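Putative glycoside hydrolase (Bacteroides thetaiotaomicron VPI-5482, PDB 3HBZ) binds calcium and sodium ions and may act in carbohydrate metabolism, perhaps as a glycoside hydrolase, though its activity is not established. Local coordinates at residues T141-Y145 and P146-F150. Residues are numbered along the deposited sequence; the frame is centred on the assembly and turned at random.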
ATOM      1  N   THR A 141      16.918  -9.474  -6.551  1.00 23.73           N
ATOM      2  CA  THR A 141      17.211  -8.614  -5.445  1.00 26.89           C
ATOM      3  C   THR A 141      16.194  -7.450  -5.443  1.00 27.31           C
ATOM      4  O   THR A 141      15.372  -7.297  -6.368  1.00 26.49           O
ATOM      5  CB  THR A 141      18.627  -7.953  -5.535  1.00 28.94           C
ATOM      6  OG1 THR A 141      18.618  -7.051  -6.631  1.00 28.42           O
ATOM      7  CG2 THR A 141      19.732  -8.978  -5.668  1.00 22.91           C
ATOM      8  N   ALA A 142      16.245  -6.681  -4.369  1.00 24.41           N
ATOM      9  CA  ALA A 142      15.288  -5.607  -4.109  1.00 23.93           C
ATOM     10  C   ALA A 142      15.190  -4.649  -5.279  1.00 24.66           C
ATOM     11  O   ALA A 142      14.114  -4.157  -5.567  1.00 23.25           O
ATOM     12  CB  ALA A 142      15.668  -4.846  -2.766  1.00 25.13           C
ATOM     13  N   ASP A 143      16.307  -4.422  -5.966  1.00 26.21           N
ATOM     14  CA  ASP A 143      16.379  -3.525  -7.143  1.00 30.91           C
ATOM     15  C   ASP A 143      15.746  -4.030  -8.438  1.00 29.56           C
ATOM     16  O   ASP A 143      15.683  -3.284  -9.417  1.00 25.71           O
ATOM     17  CB  ASP A 143      17.870  -3.178  -7.427  1.00 33.21           C
ATOM     18  CG  ASP A 143      18.309  -1.960  -6.639  1.00 44.94           C
ATOM     19  OD1 ASP A 143      17.500  -1.512  -5.770  1.00 43.33           O
ATOM     20  OD2 ASP A 143      19.402  -1.420  -6.914  1.00 52.87           O
ATOM     21  N   ASP A 144      15.317  -5.289  -8.454  1.00 27.03           N
ATOM     22  CA  ASP A 144      14.698  -5.868  -9.641  1.00 23.34           C
ATOM     23  C   ASP A 144      13.162  -5.721  -9.596  1.00 22.81           C
ATOM     24  O   ASP A 144      12.461  -6.058 -10.563  1.00 23.01           O
ATOM     25  CB  ASP A 144      15.045  -7.359  -9.734  1.00 23.18           C
ATOM     26  CG  ASP A 144      16.526  -7.639  -9.925  1.00 33.35           C
ATOM     27  OD1 ASP A 144      17.266  -6.782 -10.456  1.00 31.47           O
ATOM     28  OD2 ASP A 144      16.941  -8.765  -9.549  1.00 28.22           O
ATOM     29  N   TYR A 145      12.625  -5.262  -8.474  1.00 22.43           N
ATOM     30  CA  TYR A 145      11.193  -5.105  -8.342  1.00 23.12           C
ATOM     31  C   TYR A 145      10.693  -3.796  -9.016  1.00 26.29           C
ATOM     32  O   TYR A 145      11.484  -2.898  -9.350  1.00 25.01           O
ATOM     33  CB  TYR A 145      10.795  -5.088  -6.881  1.00 23.48           C
ATOM     34  CG  TYR A 145      10.834  -6.440  -6.214  1.00 26.59           C
ATOM     35  CD1 TYR A 145      12.038  -7.026  -5.857  1.00 23.10           C
ATOM     36  CD2 TYR A 145       9.636  -7.135  -5.920  1.00 25.75           C
ATOM     37  CE1 TYR A 145      12.061  -8.278  -5.238  1.00 23.92           C
ATOM     38  CE2 TYR A 145       9.656  -8.391  -5.319  1.00 24.72           C
ATOM     39  CZ  TYR A 145      10.865  -8.965  -4.995  1.00 28.15           C
ATOM     40  OH  TYR A 145      10.870 -10.185  -4.365  1.00 24.56           O
ATOM     41  N   PRO A 146       9.376  -3.702  -9.246  1.00 21.92           N
ATOM     42  CA  PRO A 146       8.813  -2.490  -9.846  1.00 23.30           C
ATOM     43  C   PRO A 146       8.898  -1.258  -8.941  1.00 24.57           C
ATOM     44  O   PRO A 146       8.910  -0.116  -9.442  1.00 23.84           O
ATOM     45  CB  PRO A 146       7.342  -2.872 -10.102  1.00 22.08           C
ATOM     46  CG  PRO A 146       7.376  -4.388 -10.224  1.00 21.98           C
ATOM     47  CD  PRO A 146       8.367  -4.785  -9.123  1.00 21.76           C
ATOM     48  N   THR A 147       9.005  -1.495  -7.640  1.00 22.70           N
ATOM     49  CA  THR A 147       8.966  -0.437  -6.655  1.00 23.72           C
ATOM     50  C   THR A 147      10.234  -0.569  -5.791  1.00 25.92           C
ATOM     51  O   THR A 147      10.407  -1.576  -5.108  1.00 27.34           O
ATOM     52  CB  THR A 147       7.746  -0.555  -5.817  1.00 22.38           C
ATOM     53  OG1 THR A 147       6.578  -0.461  -6.629  1.00 24.31           O
ATOM     54  CG2 THR A 147       7.697   0.583  -4.723  1.00 18.94           C
ATOM     55  N   PHE A 148      11.127   0.425  -5.864  1.00 24.68           N
ATOM     56  CA  PHE A 148      12.362   0.419  -5.061  1.00 24.09           C
ATOM     57  C   PHE A 148      12.804   1.814  -4.696  1.00 25.43           C
ATOM     58  O   PHE A 148      12.175   2.802  -5.068  1.00 24.91           O
ATOM     59  CB  PHE A 148      13.495  -0.349  -5.765  1.00 23.11           C
ATOM     60  CG  PHE A 148      13.892   0.222  -7.138  1.00 24.01           C
ATOM     61  CD1 PHE A 148      13.144  -0.086  -8.276  1.00 28.49           C
ATOM     62  CD2 PHE A 148      15.004   1.043  -7.281  1.00 30.14           C
ATOM     63  CE1 PHE A 148      13.485   0.404  -9.519  1.00 23.99           C
ATOM     64  CE2 PHE A 148      15.353   1.551  -8.521  1.00 28.83           C
ATOM     65  CZ  PHE A 148      14.605   1.230  -9.648  1.00 24.45           C
ATOM     66  N   GLN A 149      13.872   1.890  -3.895  1.00 23.51           N
ATOM     67  CA  GLN A 149      14.419   3.172  -3.470  1.00 23.68           C
ATOM     68  C   GLN A 149      15.663   3.518  -4.253  1.00 24.18           C
ATOM     69  O   GLN A 149      16.515   2.655  -4.448  1.00 26.36           O
ATOM     70  CB  GLN A 149      14.782   3.106  -1.992  1.00 23.51           C
ATOM     71  CG  GLN A 149      15.114   4.465  -1.360  1.00 26.11           C
ATOM     72  CD  GLN A 149      15.527   4.342   0.085  1.00 30.67           C
ATOM     73  OE1 GLN A 149      16.249   3.416   0.431  1.00 26.90           O
ATOM     74  NE2 GLN A 149      15.076   5.279   0.942  1.00 25.91           N
ATOM     75  N   PHE A 150      15.794   4.767  -4.671  1.00 25.39           N
ATOM     76  CA  PHE A 150      16.922   5.177  -5.527  1.00 26.34           C
ATOM     77  C   PHE A 150      17.727   6.228  -4.788  1.00 26.65           C
ATOM     78  O   PHE A 150      17.126   7.121  -4.160  1.00 24.57           O
ATOM     79  CB  PHE A 150      16.353   5.761  -6.825  1.00 25.87           C
ATOM     80  CG  PHE A 150      17.377   6.314  -7.759  1.00 23.07           C
ATOM     81  CD1 PHE A 150      18.437   5.526  -8.203  1.00 27.65           C
ATOM     82  CD2 PHE A 150      17.269   7.613  -8.226  1.00 23.77           C
ATOM     83  CE1 PHE A 150      19.390   6.030  -9.108  1.00 34.93           C
ATOM     84  CE2 PHE A 150      18.214   8.142  -9.142  1.00 34.56           C
ATOM     85  CZ  PHE A 150      19.281   7.339  -9.586  1.00 29.72           C
TER
HETATM   86  O   HOH W   1      12.154  -3.483  -3.974  1.00 21.97           O
HETATM   87  O   HOH W   2      18.362   0.746  -4.390  1.00 38.33           O
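Phe148 holds CG between its backbone N and carbonyl carbon (chi1 60°), which turns the ring back toward Asp143 and Tyr145, while Asp143 (chi1 -88°) swings its carboxylate across to meet it. The two side chains cross at about a right angle, with Asp143 OD1 3.9 Å from Phe148 CD2 and the carboxylate and ring planes 52° apart. Asp143 O lies over one face of the ring, offset toward the rim. At the other ortho carbon, Tyr145 O comes within 3.4 Å of Phe148 CD1.

No direct hydrogen bond joins turn and strand; two waters do it instead. One donates to Ala142 O and Thr147 O, the other to Asp143 OD1 (2.8 Å) and Gln149 O, so the carboxylate is tied to the strand backbone beyond the phenylalanine. The 3-10 turn 142-144 closes through Asp144 N to Thr141 O at 2.9 Å.

Gln149 NE2 hydrogen-bonds Phe102 O, close to Glu103 and Lys157 of a calcium site. Strand 158-165 pairs antiparallel with 147-150, and its Arg164 NH2 donates hydrogen bonds to both Asp143 O and Tyr145 O, holding the turn that leads into strand 147-150, with Tyr145 and Pro146 packed against helix 130-134.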